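Local atomic coordinates of peptidase M42 (Thaumarchaeota archaeon SCGC AB-539-E09, PDB entry 5DS0), a protein that probably removes amino acids from the N-termini of peptides, as a two-metal aminopeptidase of the M42 (TET) family that assembles from twelve subunits. Residues C[12-17]-C[177-182]; C[18-23]-C[66-71]; C[216-221]-C[302-307]; C[70-75]-C[157-162]. All coordinates share one frame; numbering follows the deposited sequence.

Interaction 1 (C[12-17]-C[177-182]); sequences TLMEAF and KAFDDR. With CO (cobalt (II) ion), chain U; CO (cobalt (II) ion), chain T.
R182 and K177 reach from the start of helix 179-197 to helix 2-15 and take up carbonyls at and just beyond its C-terminal end, L13 O and A16 O, in the two-metal domain of the M42 peptidase fold. R182 NH1 serves both of them. R182 NH1 gives L13 O a hydrogen bond of 2.8 Å, almost in line with the carbonyl, and A16 O one of 3.0 Å from above its plane. K177 runs extended until its last torsion (chi4 80°), which turns K177 NZ to 2.9 Å from A16 O. The two donors reach A16 O from opposite faces of its plane, while L13 O also accepts from A16 N. The remaining guanidinium nitrogens are used too, R182 NE by T67 O and R182 NH2 by the carboxylate of E69, which also pairs with K177. A methionine in place of R182 would probably leave L13 O and A16 O with one donor fewer each and deprive E69 of one of its cationic mates. Two residues before R182, D180 bridges the two cobalt ions with its two carboxylate oxygens, just before a cis peptide bond to D181. Next to these bonds, selenomethionine M14 makes an oblique Met-aromatic contact with F179. M14 SE lies 3.7 Å from F179 CD1 and 3.7 Å from R182 CB.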
# COMPACT_ATOMS: atom_id res chain seq x y z
N THR C 12 16.12 -34.43 36.02
CA THR C 12 17.43 -33.82 36.08
C THR C 12 17.91 -33.35 34.72
O THR C 12 18.50 -32.27 34.61
CB THR C 12 18.42 -34.82 36.69
OG1 THR C 12 17.98 -35.10 38.02
CG2 THR C 12 19.82 -34.25 36.76
N LEU C 13 17.67 -34.16 33.70
CA LEU C 13 17.98 -33.79 32.32
C LEU C 13 17.24 -32.55 31.85
O LEU C 13 17.85 -31.60 31.38
CB LEU C 13 17.61 -34.93 31.36
CG LEU C 13 18.51 -36.16 31.33
CD1 LEU C 13 17.85 -37.23 30.48
CD2 LEU C 13 19.87 -35.81 30.80
N MSE C 14 15.92 -32.56 31.98
CA MSE C 14 15.11 -31.44 31.51
C MSE C 14 15.39 -30.18 32.30
O MSE C 14 15.10 -29.08 31.81
CB MSE C 14 13.61 -31.72 31.61
CG MSE C 14 13.12 -32.96 30.86
SE MSE C 14 14.04 -33.30 29.15
CE MSE C 14 14.03 -35.26 29.23
N GLU C 15 15.90 -30.30 33.52
CA GLU C 15 16.20 -29.13 34.34
C GLU C 15 17.65 -28.68 34.25
O GLU C 15 17.98 -27.59 34.69
CB GLU C 15 15.80 -29.39 35.79
CG GLU C 15 14.30 -29.34 36.03
CD GLU C 15 13.92 -29.41 37.50
OE1 GLU C 15 14.82 -29.73 38.32
OE2 GLU C 15 12.73 -29.16 37.83
N ALA C 16 18.51 -29.50 33.66
CA ALA C 16 19.93 -29.18 33.51
C ALA C 16 20.18 -28.01 32.60
O ALA C 16 19.39 -27.73 31.69
CB ALA C 16 20.68 -30.39 32.98
N PHE C 17 21.31 -27.37 32.81
CA PHE C 17 21.77 -26.28 31.96
C PHE C 17 22.61 -26.84 30.81
O PHE C 17 23.67 -27.42 31.06
CB PHE C 17 22.63 -25.34 32.81
CG PHE C 17 23.03 -24.08 32.12
CD1 PHE C 17 24.08 -24.07 31.20
CD2 PHE C 17 22.40 -22.88 32.41
CE1 PHE C 17 24.47 -22.91 30.58
CE2 PHE C 17 22.78 -21.71 31.78
CZ PHE C 17 23.81 -21.73 30.86
N LYS C 177 11.17 -28.10 29.83
CA LYS C 177 11.93 -27.63 28.68
C LYS C 177 12.87 -28.71 28.20
O LYS C 177 13.00 -29.76 28.82
CB LYS C 177 12.75 -26.39 29.04
CG LYS C 177 13.95 -26.68 29.93
CD LYS C 177 14.77 -25.43 30.19
CE LYS C 177 15.82 -25.65 31.26
NZ LYS C 177 17.00 -26.33 30.69
N ALA C 178 13.49 -28.45 27.06
CA ALA C 178 14.57 -29.28 26.54
C ALA C 178 14.20 -30.72 26.17
O ALA C 178 15.09 -31.54 25.97
CB ALA C 178 15.75 -29.27 27.50
N PHE C 179 12.91 -31.03 26.06
CA PHE C 179 12.53 -32.34 25.56
C PHE C 179 13.25 -32.61 24.25
O PHE C 179 13.69 -33.72 24.01
CB PHE C 179 11.03 -32.47 25.37
CG PHE C 179 10.25 -32.52 26.65
CD1 PHE C 179 10.62 -33.37 27.67
CD2 PHE C 179 9.11 -31.75 26.81
CE1 PHE C 179 9.90 -33.42 28.84
CE2 PHE C 179 8.39 -31.81 27.99
CZ PHE C 179 8.79 -32.64 29.00
N ASP C 180 13.37 -31.58 23.41
CA ASP C 180 14.14 -31.64 22.19
C ASP C 180 15.58 -31.34 22.57
O ASP C 180 15.90 -30.18 22.78
CB ASP C 180 13.61 -30.59 21.22
CG ASP C 180 14.37 -30.54 19.92
OD1 ASP C 180 15.16 -31.46 19.62
OD2 ASP C 180 14.17 -29.55 19.18
N ASP C 181 16.46 -32.34 22.65
CA ASP C 181 16.18 -33.74 22.37
C ASP C 181 16.71 -34.65 23.49
O ASP C 181 17.24 -35.73 23.26
CB ASP C 181 16.78 -34.12 21.03
CG ASP C 181 16.41 -35.52 20.55
OD1 ASP C 181 15.40 -36.09 21.02
OD2 ASP C 181 17.15 -36.04 19.70
N ARG C 182 16.53 -34.19 24.73
CA ARG C 182 16.97 -34.95 25.88
C ARG C 182 16.05 -36.13 26.10
O ARG C 182 16.47 -37.15 26.66
CB ARG C 182 17.09 -34.07 27.12
CG ARG C 182 18.31 -33.17 27.03
CD ARG C 182 18.39 -32.11 28.12
NE ARG C 182 19.28 -31.03 27.73
CZ ARG C 182 19.42 -29.88 28.39
NH1 ARG C 182 18.75 -29.66 29.51
NH2 ARG C 182 20.24 -28.94 27.92
CO CO U . 15.22 -28.84 17.80
CO CO T . 16.10 -31.63 17.86

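Interaction 2 (C[18-23]-C[66-71]); sequences GPSGFE and HTDEVG. With CO (cobalt (II) ion), chain T.
With CG between its backbone N and carbonyl carbon (chi1 66°), D68 turns OD2 toward S20, and E69, with a similar first torsion (58°) and extended beyond CG, sends OE2 to G18. Segment 66-71 carries the family's His-X-Asp metal motif, in which H66 NE2 binds cobalt. Its backbone forms a single beta bridge with the other segment, P19 with E69, leading into a type II turn from P19 to F22. E69 N donates to G18 O over 3.1 Å, and S20 N returns only a weak bond to E69 O. E69 OE2 takes G18 N at 3.1 Å on its anti side. With an alanine here, G18 N would probably be left without this acceptor, and the cations R182 and K177 without their shared carboxylate. S20 OG donates to the anti lone pair of D68 OD2 over 2.6 Å; that oxygen also accepts from E215 N. E23 lies alongside D68, with E23 CG 3.6 Å from D68 CB, and E23 OE1 receives G21 N from above the carboxylate plane. On the nitrogen of the H66 ring that does not bind the metal, D68 O, lying in the ring plane, takes H66 ND1 at 3.0 Å.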
# COMPACT_ATOMS: atom_id res chain seq x y z
N GLY C 18 22.16 -26.65 29.56
CA GLY C 18 22.96 -27.11 28.42
C GLY C 18 22.55 -26.64 27.04
O GLY C 18 22.10 -27.45 26.22
N PRO C 19 22.72 -25.35 26.74
CA PRO C 19 22.42 -24.83 25.40
C PRO C 19 23.50 -25.22 24.41
O PRO C 19 24.57 -25.64 24.83
CB PRO C 19 22.40 -23.32 25.61
CG PRO C 19 23.32 -23.09 26.75
CD PRO C 19 23.33 -24.33 27.60
N SER C 20 23.24 -25.06 23.11
CA SER C 20 24.19 -25.47 22.09
C SER C 20 25.56 -24.87 22.36
O SER C 20 25.68 -23.66 22.54
CB SER C 20 23.72 -25.07 20.69
OG SER C 20 22.45 -25.63 20.42
N GLY C 21 26.60 -25.71 22.38
CA GLY C 21 27.97 -25.28 22.68
C GLY C 21 28.39 -25.40 24.14
O GLY C 21 29.58 -25.29 24.46
N PHE C 22 27.41 -25.58 25.03
CA PHE C 22 27.68 -25.59 26.46
C PHE C 22 26.96 -26.75 27.13
O PHE C 22 26.26 -26.56 28.12
CB PHE C 22 27.22 -24.28 27.09
CG PHE C 22 27.74 -23.04 26.42
CD1 PHE C 22 27.17 -22.57 25.25
CD2 PHE C 22 28.78 -22.33 26.98
CE1 PHE C 22 27.64 -21.42 24.64
CE2 PHE C 22 29.25 -21.17 26.37
CZ PHE C 22 28.67 -20.71 25.20
N GLU C 23 27.17 -27.96 26.63
CA GLU C 23 26.38 -29.11 27.06
C GLU C 23 27.06 -29.96 28.13
O GLU C 23 26.62 -31.07 28.39
CB GLU C 23 26.06 -29.99 25.84
CG GLU C 23 25.42 -29.22 24.68
CD GLU C 23 26.37 -28.77 23.56
OE1 GLU C 23 25.97 -28.27 22.46
OE2 GLU C 23 27.56 -28.87 23.82
N HIS C 66 20.25 -35.59 20.62
CA HIS C 66 21.08 -34.44 20.99
C HIS C 66 20.68 -33.88 22.34
O HIS C 66 19.50 -33.75 22.65
CB HIS C 66 21.08 -33.35 19.89
CG HIS C 66 19.77 -32.66 19.69
ND1 HIS C 66 19.41 -31.53 20.39
CD2 HIS C 66 18.76 -32.90 18.81
CE1 HIS C 66 18.22 -31.12 19.98
NE2 HIS C 66 17.80 -31.93 19.03
N THR C 67 21.68 -33.55 23.16
CA THR C 67 21.44 -33.04 24.49
C THR C 67 21.50 -31.53 24.57
O THR C 67 21.22 -30.96 25.62
CB THR C 67 22.46 -33.58 25.48
OG1 THR C 67 23.78 -33.33 24.98
CG2 THR C 67 22.26 -35.06 25.68
N ASP C 68 21.91 -30.88 23.49
CA ASP C 68 21.84 -29.42 23.48
C ASP C 68 20.39 -28.98 23.35
O ASP C 68 19.57 -29.67 22.75
CB ASP C 68 22.73 -28.78 22.39
CG ASP C 68 22.28 -29.09 20.98
OD1 ASP C 68 21.98 -30.27 20.69
OD2 ASP C 68 22.27 -28.16 20.15
N GLU C 69 20.09 -27.85 23.96
CA GLU C 69 18.77 -27.23 23.89
C GLU C 69 18.91 -25.85 23.28
O GLU C 69 19.95 -25.21 23.33
CB GLU C 69 18.16 -27.11 25.29
CG GLU C 69 19.03 -26.29 26.26
CD GLU C 69 18.43 -26.14 27.65
OE1 GLU C 69 17.25 -25.72 27.74
OE2 GLU C 69 19.16 -26.43 28.63
N VAL C 70 17.82 -25.37 22.71
CA VAL C 70 17.84 -24.00 22.25
C VAL C 70 18.07 -23.10 23.45
O VAL C 70 17.63 -23.41 24.56
CB VAL C 70 16.55 -23.62 21.50
CG1 VAL C 70 16.45 -24.45 20.22
CG2 VAL C 70 15.32 -23.80 22.37
N GLY C 71 18.78 -22.01 23.22
CA GLY C 71 19.16 -21.08 24.27
C GLY C 71 19.57 -19.73 23.73
O GLY C 71 19.15 -19.33 22.65
CO CO T . 16.10 -31.63 17.86

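Interaction 3 (C[216-221]-C[302-307]); sequences VGLRGA and AGRIHM
R304 lays its side chain across the residues that lead into helix 219-228, and no hydrogen bond joins the two segments. R304 CB packs 4.2 Å from A221 CB, on the first turn of that helix. Next, R304 CG sits 3.5 Å from L218 O and close to L218 CB as well, at 3.7 Å. There the chain bends (chi2 -57°), which carries the guanidinium over G217 and L218 instead of straight on past them. R304 NE donates to OE1 of Q222, one residue beyond the segment and its strongest polar partner. Across this contact the two terminal nitrogens make packing contacts. R304 NH1 comes 3.6 Å from L218 CD1, with the leucine crossing the arginine at about a right angle. R304 NH2 is 3.3 Å from G217 O, but that oxygen lies over a guanidinium face and the angle is too poor for a bond. L218 CD1 also comes 4.4 Å from G303 CA, where there is no side chain to keep it off. Within 302-307, A302 O accepts both H306 N and H306 ND1, from opposite faces of its plane. The contact thus joins the start of helix 219-228 to the short helix 302-305 at one side of the main sheet: A221 meets I305, which in turn packs on strands 60-66, 232-240 and 314-322, while H306 and selenomethionine M307 pack on R219 and Q222 of a neighbouring subunit.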
# COMPACT_ATOMS: atom_id res chain seq x y z
N VAL C 216 22.27 -25.92 16.16
CA VAL C 216 23.01 -24.89 15.40
C VAL C 216 23.64 -25.41 14.10
O VAL C 216 24.42 -24.69 13.49
CB VAL C 216 24.12 -24.18 16.25
CG1 VAL C 216 23.51 -23.43 17.42
CG2 VAL C 216 25.17 -25.16 16.74
N GLY C 217 23.31 -26.62 13.66
CA GLY C 217 23.83 -27.13 12.38
C GLY C 217 24.30 -28.58 12.34
O GLY C 217 25.16 -28.93 11.51
N LEU C 218 23.73 -29.43 13.19
CA LEU C 218 24.02 -30.88 13.18
C LEU C 218 25.51 -31.19 13.35
O LEU C 218 26.05 -32.12 12.75
CB LEU C 218 23.45 -31.53 11.90
CG LEU C 218 22.09 -31.00 11.43
CD1 LEU C 218 21.70 -31.63 10.09
CD2 LEU C 218 21.02 -31.23 12.49
N ARG C 219 26.17 -30.39 14.18
CA ARG C 219 27.62 -30.39 14.23
C ARG C 219 28.19 -31.62 14.94
O ARG C 219 29.08 -32.26 14.43
CB ARG C 219 28.12 -29.08 14.85
CG ARG C 219 27.73 -27.88 14.01
CD ARG C 219 28.34 -26.59 14.50
NE ARG C 219 27.85 -25.45 13.72
CZ ARG C 219 27.79 -24.19 14.16
NH1 ARG C 219 28.17 -23.87 15.40
NH2 ARG C 219 27.33 -23.24 13.36
N GLY C 220 27.66 -31.94 16.11
CA GLY C 220 28.12 -33.10 16.86
C GLY C 220 27.82 -34.43 16.20
O GLY C 220 28.59 -35.38 16.34
N ALA C 221 26.72 -34.50 15.45
CA ALA C 221 26.40 -35.68 14.66
C ALA C 221 27.48 -36.03 13.62
O ALA C 221 27.81 -37.19 13.43
CB ALA C 221 25.08 -35.47 13.96
N ALA C 302 20.41 -37.15 11.72
CA ALA C 302 20.47 -38.10 10.61
C ALA C 302 20.95 -37.48 9.31
O ALA C 302 21.57 -38.15 8.48
CB ALA C 302 19.13 -38.76 10.39
N GLY C 303 20.66 -36.19 9.13
CA GLY C 303 21.10 -35.44 7.97
C GLY C 303 22.59 -35.54 7.73
O GLY C 303 23.01 -35.52 6.57
N ARG C 304 23.37 -35.64 8.81
CA ARG C 304 24.82 -35.81 8.72
C ARG C 304 25.28 -37.26 8.82
O ARG C 304 26.20 -37.68 8.12
CB ARG C 304 25.53 -35.00 9.81
CG ARG C 304 25.54 -33.51 9.59
CD ARG C 304 26.17 -33.08 8.28
NE ARG C 304 26.56 -31.68 8.41
CZ ARG C 304 25.75 -30.63 8.27
NH1 ARG C 304 24.47 -30.80 7.92
NH2 ARG C 304 26.23 -29.39 8.44
N ILE C 305 24.66 -38.01 9.72
CA ILE C 305 25.02 -39.40 9.96
C ILE C 305 24.92 -40.25 8.70
O ILE C 305 25.83 -41.04 8.41
CB ILE C 305 24.15 -40.01 11.07
CG1 ILE C 305 24.58 -39.44 12.43
CG2 ILE C 305 24.28 -41.52 11.09
CD1 ILE C 305 23.56 -39.61 13.52
N HIS C 306 23.82 -40.10 7.95
CA HIS C 306 23.57 -40.96 6.79
C HIS C 306 24.50 -40.67 5.63
O HIS C 306 24.54 -41.42 4.67
CB HIS C 306 22.09 -40.94 6.37
CG HIS C 306 21.72 -39.88 5.38
ND1 HIS C 306 21.57 -38.55 5.72
CD2 HIS C 306 21.38 -39.96 4.07
CE1 HIS C 306 21.19 -37.86 4.65
NE2 HIS C 306 21.06 -38.69 3.64
N MSE C 307 25.26 -39.58 5.75
CA MSE C 307 26.19 -39.14 4.73
C MSE C 307 27.62 -39.44 5.10
O MSE C 307 28.55 -39.05 4.39
CB MSE C 307 26.08 -37.61 4.64
CG MSE C 307 26.18 -37.16 3.20
SE MSE C 307 24.38 -36.55 2.76
CE MSE C 307 24.67 -34.66 3.30

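Interaction 4 (C[70-75]-C[157-162]); sequences VGFIVS and DPIVPW
F72 and I159 form an antiparallel hydrogen-bonded pair where strands 71-75 and 158-161 run past each other, their directions 143° apart. F72 N donates to I159 O over 2.9 Å, and I159 N returns a bond to F72 O of 2.7 Å. The next pair, I73 with P158, is non-hydrogen-bonded, so the proline, which has no N-H to give, costs this pairing nothing. Beyond it V74 N meets D157 O at 2.8 Å, a straight bond (165°) in the carbonyl plane; V74 O in turn accepts from Q294 of a neighbouring subunit. Side chains fill in beside the bonds. I159 crosses F72 at about a right angle, with F72 CB 3.8 Å from I159 CB. I159 CG2 lies 3.9 Å from F72 CD1. The other branch of I159 is extended (chi2 173°) and carries I159 CD1 to 3.7 Å from V74 CG2. The F72 ring goes on to stack with W91 and to meet F85 edge-to-face. At the end of strand 158-161, P161 CD lies 3.8 Å from V70 O, just before strand 71-77. Strand 71-77 and strand 158-161 come first and last in the order of a six-stranded antiparallel sheet, and their pairing closes it into a barrel, consistent with the second, smaller domain of M42 peptidases, which takes part in subunit contacts.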
# COMPACT_ATOMS: atom_id res chain seq x y z
N VAL C 70 17.82 -25.37 22.71
CA VAL C 70 17.84 -24.00 22.25
C VAL C 70 18.07 -23.10 23.45
O VAL C 70 17.63 -23.41 24.56
CB VAL C 70 16.55 -23.62 21.50
CG1 VAL C 70 16.45 -24.45 20.22
CG2 VAL C 70 15.32 -23.80 22.37
N GLY C 71 18.78 -22.01 23.22
CA GLY C 71 19.16 -21.08 24.27
C GLY C 71 19.57 -19.73 23.73
O GLY C 71 19.15 -19.33 22.65
N PHE C 72 20.36 -19.01 24.51
CA PHE C 72 20.86 -17.70 24.09
C PHE C 72 22.28 -17.51 24.61
O PHE C 72 22.79 -18.33 25.38
CB PHE C 72 19.96 -16.56 24.62
CG PHE C 72 18.51 -16.89 24.63
CD1 PHE C 72 17.94 -17.54 25.71
CD2 PHE C 72 17.70 -16.58 23.55
CE1 PHE C 72 16.60 -17.87 25.72
CE2 PHE C 72 16.36 -16.91 23.56
CZ PHE C 72 15.80 -17.55 24.65
N ILE C 73 22.90 -16.41 24.20
CA ILE C 73 24.23 -16.09 24.61
C ILE C 73 24.32 -14.58 24.76
O ILE C 73 23.75 -13.84 23.97
CB ILE C 73 25.25 -16.63 23.58
CG1 ILE C 73 26.68 -16.47 24.09
CG2 ILE C 73 25.09 -15.95 22.22
CD1 ILE C 73 27.67 -17.31 23.33
N VAL C 74 25.07 -14.13 25.77
CA VAL C 74 25.18 -12.71 26.05
C VAL C 74 26.03 -12.03 24.97
O VAL C 74 27.16 -12.43 24.70
CB VAL C 74 25.83 -12.44 27.43
CG1 VAL C 74 25.96 -10.95 27.68
CG2 VAL C 74 25.01 -13.06 28.53
N SER C 75 25.46 -10.99 24.35
CA SER C 75 26.15 -10.27 23.27
C SER C 75 26.69 -8.90 23.71
O SER C 75 27.55 -8.35 23.04
CB SER C 75 25.25 -10.14 22.04
OG SER C 75 24.17 -9.25 22.25
N ASP C 157 28.77 -15.33 27.58
CA ASP C 157 28.16 -16.21 28.58
C ASP C 157 26.85 -16.84 28.09
O ASP C 157 26.01 -16.16 27.49
CB ASP C 157 27.93 -15.47 29.90
CG ASP C 157 29.22 -15.27 30.69
OD1 ASP C 157 30.31 -15.65 30.19
OD2 ASP C 157 29.16 -14.74 31.82
N PRO C 158 26.68 -18.15 28.34
CA PRO C 158 25.50 -18.89 27.88
C PRO C 158 24.25 -18.66 28.71
O PRO C 158 24.33 -18.36 29.90
CB PRO C 158 25.94 -20.34 28.00
CG PRO C 158 26.89 -20.34 29.14
CD PRO C 158 27.62 -19.03 29.05
N ILE C 159 23.10 -18.80 28.07
CA ILE C 159 21.80 -18.53 28.67
C ILE C 159 20.82 -19.63 28.30
O ILE C 159 20.76 -20.06 27.15
CB ILE C 159 21.22 -17.20 28.16
CG1 ILE C 159 22.27 -16.09 28.23
CG2 ILE C 159 19.99 -16.82 28.98
CD1 ILE C 159 21.84 -14.79 27.61
N VAL C 160 20.04 -20.08 29.28
CA VAL C 160 18.96 -21.02 29.00
C VAL C 160 17.64 -20.53 29.55
O VAL C 160 17.60 -19.70 30.45
CB VAL C 160 19.19 -22.41 29.61
CG1 VAL C 160 20.41 -23.07 28.98
CG2 VAL C 160 19.32 -22.33 31.12
N PRO C 161 16.55 -21.07 29.02
CA PRO C 161 15.25 -20.84 29.61
C PRO C 161 15.20 -21.36 31.04
O PRO C 161 15.84 -22.36 31.35
CB PRO C 161 14.30 -21.65 28.72
CG PRO C 161 15.03 -21.84 27.43
CD PRO C 161 16.47 -21.91 27.81
N TRP C 162 14.40 -20.72 31.88
CA TRP C 162 14.10 -21.24 33.21
C TRP C 162 12.75 -21.92 33.17
O TRP C 162 11.75 -21.28 32.88
CB TRP C 162 14.06 -20.10 34.22
CG TRP C 162 13.90 -20.60 35.62
CD1 TRP C 162 14.89 -21.03 36.46
CD2 TRP C 162 12.67 -20.73 36.33
NE1 TRP C 162 14.35 -21.42 37.65
CE2 TRP C 162 12.99 -21.25 37.60
CE3 TRP C 162 11.33 -20.47 36.02
CZ2 TRP C 162 12.01 -21.51 38.57
CZ3 TRP C 162 10.36 -20.71 36.98
CH2 TRP C 162 10.71 -21.23 38.24

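Overall arrangement
Interactions 1, 2 and 4 form a chain from the metal site to the barrel. The centres of interactions 1 and 2 lie about 9 Å apart, as do those of interactions 2 and 4; interactions 1 and 4 are about 14 Å apart. Interactions 1 and 2 touch through R182, and 2 shares V70 and G71 with 4, so the segment 66-71 leads from a cobalt ligand directly into the barrel. Both 2 and 4 nest along the chain within the loop closed by interaction 1. Interaction 3 opens later and touches interaction 2 through S20 and V216. The centres of interactions 1 and 3 are about 20 Å apart. Interactions 2, 3 and 4 all meet the same neighbouring subunit, linking metal domain, barrel and assembly.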